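Local coordinates for protein leucine--tRNA ligase (Agrobacterium radiobacter, PDB 5AH5) that probably joins leucine to its cognate tRNA at the expense of ATP, as a class I aminoacyl-tRNA synthetase, at residues 617-620 and 621-625. Residues are numbered along the deposited sequence; the frame is centred on the assembly and turned at random.
Sequences QAMR and SYLER. With nucleotides of chain D.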
loop_
_atom_site.group_PDB
_atom_site.type_symbol
_atom_site.label_atom_id
_atom_site.label_comp_id
_atom_site.label_asym_id
_atom_site.label_seq_id
_atom_site.Cartn_x
_atom_site.Cartn_y
_atom_site.Cartn_z
ATOM N N GLN B 617 -4.391 -9.162 -27.536
ATOM C CA GLN B 617 -4.154 -9.398 -28.955
ATOM C C GLN B 617 -3.510 -8.145 -29.657
ATOM O O GLN B 617 -2.584 -8.292 -30.458
ATOM C CB GLN B 617 -5.458 -9.831 -29.651
ATOM C CG GLN B 617 -5.364 -10.133 -31.149
ATOM C CD GLN B 617 -4.259 -11.121 -31.521
ATOM O OE1 GLN B 617 -3.099 -10.740 -31.864
ATOM N NE2 GLN B 617 -4.595 -12.395 -31.470
ATOM N N ALA B 618 -3.987 -6.965 -29.323
ATOM C CA ALA B 618 -3.484 -5.742 -29.923
ATOM C C ALA B 618 -1.986 -5.475 -29.519
ATOM O O ALA B 618 -1.161 -5.148 -30.358
ATOM C CB ALA B 618 -4.381 -4.598 -29.552
ATOM N N MET B 619 -1.622 -5.763 -28.276
ATOM C CA MET B 619 -0.224 -5.656 -27.897
ATOM C C MET B 619 0.650 -6.705 -28.567
ATOM O O MET B 619 1.805 -6.465 -28.958
ATOM C CB MET B 619 -0.111 -5.740 -26.395
ATOM C CG MET B 619 1.195 -5.316 -25.842
ATOM S SD MET B 619 1.753 -3.663 -26.386
ATOM C CE MET B 619 0.666 -2.575 -25.544
ATOM N N ARG B 620 0.109 -7.895 -28.697
ATOM C CA ARG B 620 0.818 -8.956 -29.368
ATOM C C ARG B 620 1.132 -8.519 -30.798
ATOM O O ARG B 620 2.206 -8.771 -31.284
ATOM C CB ARG B 620 -0.040 -10.205 -29.366
ATOM C CG ARG B 620 0.441 -11.379 -30.176
ATOM C CD ARG B 620 1.628 -12.017 -29.471
ATOM N NE ARG B 620 2.336 -12.877 -30.405
ATOM C CZ ARG B 620 3.319 -13.687 -30.074
ATOM N NH1 ARG B 620 3.738 -13.770 -28.820
ATOM N NH2 ARG B 620 3.866 -14.427 -31.002
ATOM N N SER B 621 0.137 -7.943 -31.471
ATOM C CA SER B 621 0.296 -7.375 -32.803
ATOM C C SER B 621 1.357 -6.272 -32.837
ATOM O O SER B 621 2.172 -6.284 -33.725
ATOM C CB SER B 621 -1.030 -6.807 -33.332
ATOM O OG SER B 621 -1.839 -7.870 -33.764
ATOM N N TYR B 622 1.349 -5.362 -31.867
ATOM C CA TYR B 622 2.434 -4.376 -31.754
ATOM C C TYR B 622 3.818 -5.030 -31.612
ATOM O O TYR B 622 4.758 -4.632 -32.303
ATOM C CB TYR B 622 2.199 -3.339 -30.625
ATOM C CG TYR B 622 3.462 -2.540 -30.375
ATOM C CD1 TYR B 622 3.912 -1.607 -31.307
ATOM C CD2 TYR B 622 4.216 -2.735 -29.215
ATOM C CE1 TYR B 622 5.117 -0.942 -31.109
ATOM C CE2 TYR B 622 5.406 -2.088 -29.022
ATOM C CZ TYR B 622 5.828 -1.137 -29.962
ATOM O OH TYR B 622 6.999 -0.499 -29.746
ATOM N N LEU B 623 3.923 -6.056 -30.766
ATOM C CA LEU B 623 5.179 -6.759 -30.575
ATOM C C LEU B 623 5.633 -7.507 -31.813
ATOM O O LEU B 623 6.816 -7.466 -32.115
ATOM C CB LEU B 623 5.157 -7.655 -29.318
ATOM C CG LEU B 623 4.994 -6.863 -27.988
ATOM C CD1 LEU B 623 4.629 -7.757 -26.745
ATOM C CD2 LEU B 623 6.225 -6.048 -27.683
ATOM N N GLU B 624 4.711 -8.105 -32.577
ATOM C CA GLU B 624 5.081 -8.706 -33.845
ATOM C C GLU B 624 5.565 -7.616 -34.855
ATOM O O GLU B 624 6.440 -7.876 -35.642
ATOM C CB GLU B 624 3.910 -9.520 -34.438
ATOM C CG GLU B 624 3.697 -10.912 -33.843
ATOM C CD GLU B 624 2.300 -11.497 -34.075
ATOM O OE1 GLU B 624 1.528 -10.978 -34.930
ATOM O OE2 GLU B 624 1.947 -12.492 -33.371
ATOM N N ARG B 625 4.997 -6.420 -34.801
ATOM C CA ARG B 625 5.417 -5.334 -35.656
ATOM C C ARG B 625 6.833 -4.838 -35.285
ATOM O O ARG B 625 7.619 -4.485 -36.183
ATOM C CB ARG B 625 4.385 -4.201 -35.600
ATOM C CG ARG B 625 4.774 -2.862 -36.255
ATOM C CD ARG B 625 3.631 -1.869 -36.010
ATOM N NE ARG B 625 3.925 -0.473 -36.279
ATOM C CZ ARG B 625 3.937 0.098 -37.489
ATOM N NH1 ARG B 625 3.753 -0.623 -38.584
ATOM N NH2 ARG B 625 4.175 1.413 -37.601
ATOM P P G D 41 2.137 -3.604 -40.278
ATOM O OP1 G D 41 3.283 -3.427 -39.327
ATOM O OP2 G D 41 0.758 -3.485 -39.792
ATOM O "O5'" G D 41 2.299 -2.549 -41.458
ATOM C "C5'" G D 41 3.597 -2.359 -42.073
ATOM C "C4'" G D 41 3.467 -1.512 -43.325
ATOM O "O4'" G D 41 2.531 -2.155 -44.243
ATOM C "C3'" G D 41 2.890 -0.117 -43.124
ATOM O "O3'" G D 41 3.905 0.796 -42.710
ATOM C "C2'" G D 41 2.330 0.176 -44.509
ATOM O "O2'" G D 41 3.337 0.450 -45.457
ATOM C "C1'" G D 41 1.738 -1.180 -44.883
ATOM N N9 G D 41 0.331 -1.400 -44.534
ATOM C C8 G D 41 -0.180 -2.214 -43.549
ATOM N N7 G D 41 -1.486 -2.240 -43.531
ATOM C C5 G D 41 -1.861 -1.397 -44.567
ATOM C C6 G D 41 -3.148 -1.009 -45.011
ATOM O O6 G D 41 -4.248 -1.339 -44.559
ATOM N N1 G D 41 -3.076 -0.115 -46.074
ATOM C C2 G D 41 -1.913 0.334 -46.650
ATOM N N2 G D 41 -2.049 1.180 -47.681
ATOM N N3 G D 41 -0.704 -0.023 -46.246
ATOM C C4 G D 41 -0.752 -0.870 -45.197
ATOM P P C D 42 3.557 1.987 -41.718
ATOM O OP1 C D 42 4.773 2.824 -41.566
ATOM O OP2 C D 42 2.919 1.414 -40.507
ATOM O "O5'" C D 42 2.407 2.781 -42.492
ATOM C "C5'" C D 42 2.714 3.538 -43.664
ATOM C "C4'" C D 42 1.467 4.115 -44.287
ATOM O "O4'" C D 42 0.539 3.061 -44.674
ATOM C "C3'" C D 42 0.583 4.987 -43.419
ATOM O "O3'" C D 42 1.062 6.291 -43.080
ATOM C "C2'" C D 42 -0.664 5.065 -44.296
ATOM O "O2'" C D 42 -0.518 6.076 -45.276
ATOM C "C1'" C D 42 -0.751 3.636 -44.856
ATOM N N1 C D 42 -1.767 2.825 -44.143
ATOM C C2 C D 42 -3.121 3.000 -44.468
ATOM O O2 C D 42 -3.426 3.768 -45.382
ATOM N N3 C D 42 -4.061 2.305 -43.790
ATOM C C4 C D 42 -3.699 1.485 -42.800
ATOM N N4 C D 42 -4.663 0.817 -42.160
ATOM C C5 C D 42 -2.332 1.305 -42.431
ATOM C C6 C D 42 -1.409 1.998 -43.113
#
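Gln617 O accepts the N-H of Ser621 at 2.9 Å, the first of five successive i to i+4 bonds in the opening turns of helix 617-632. Ala618 O takes Tyr622 N in the same way, while its methyl packs on a sugar of the bound RNA. Met619, with CG trans to the backbone N (chi1 -166°) and its chain then folded, lies alongside Tyr622 and brings SD 3.9 Å from CD2. This Met-aromatic contact meets the ring obliquely, and the tyrosine hydroxyl goes on to Thr689. Met619 also rests on Cys597 and Phe601 of helix 592-601. Arg620 turns at chi2 (73°) to aim NE at Glu624 OE2, 3.0 Å away, in a nearly straight salt bridge. OE2 lies at the guanidinium edge, but NE meets its anti side out of the carboxylate plane, the planes 86° apart. Tyr3 O and Phe590 O hold NH2 and NH1, so three acceptors fix this buried group. One turn after Ser621, Arg625 bridges two RNA phosphates: NH1 lies 2.9 Å from OP1 of G41 and from OP2 of C42, both of chain D. Glu624 probably offsets the buried charge of Arg620, and the tRNA phosphates that of Arg625, which Asn690 and Tyr693 also hold.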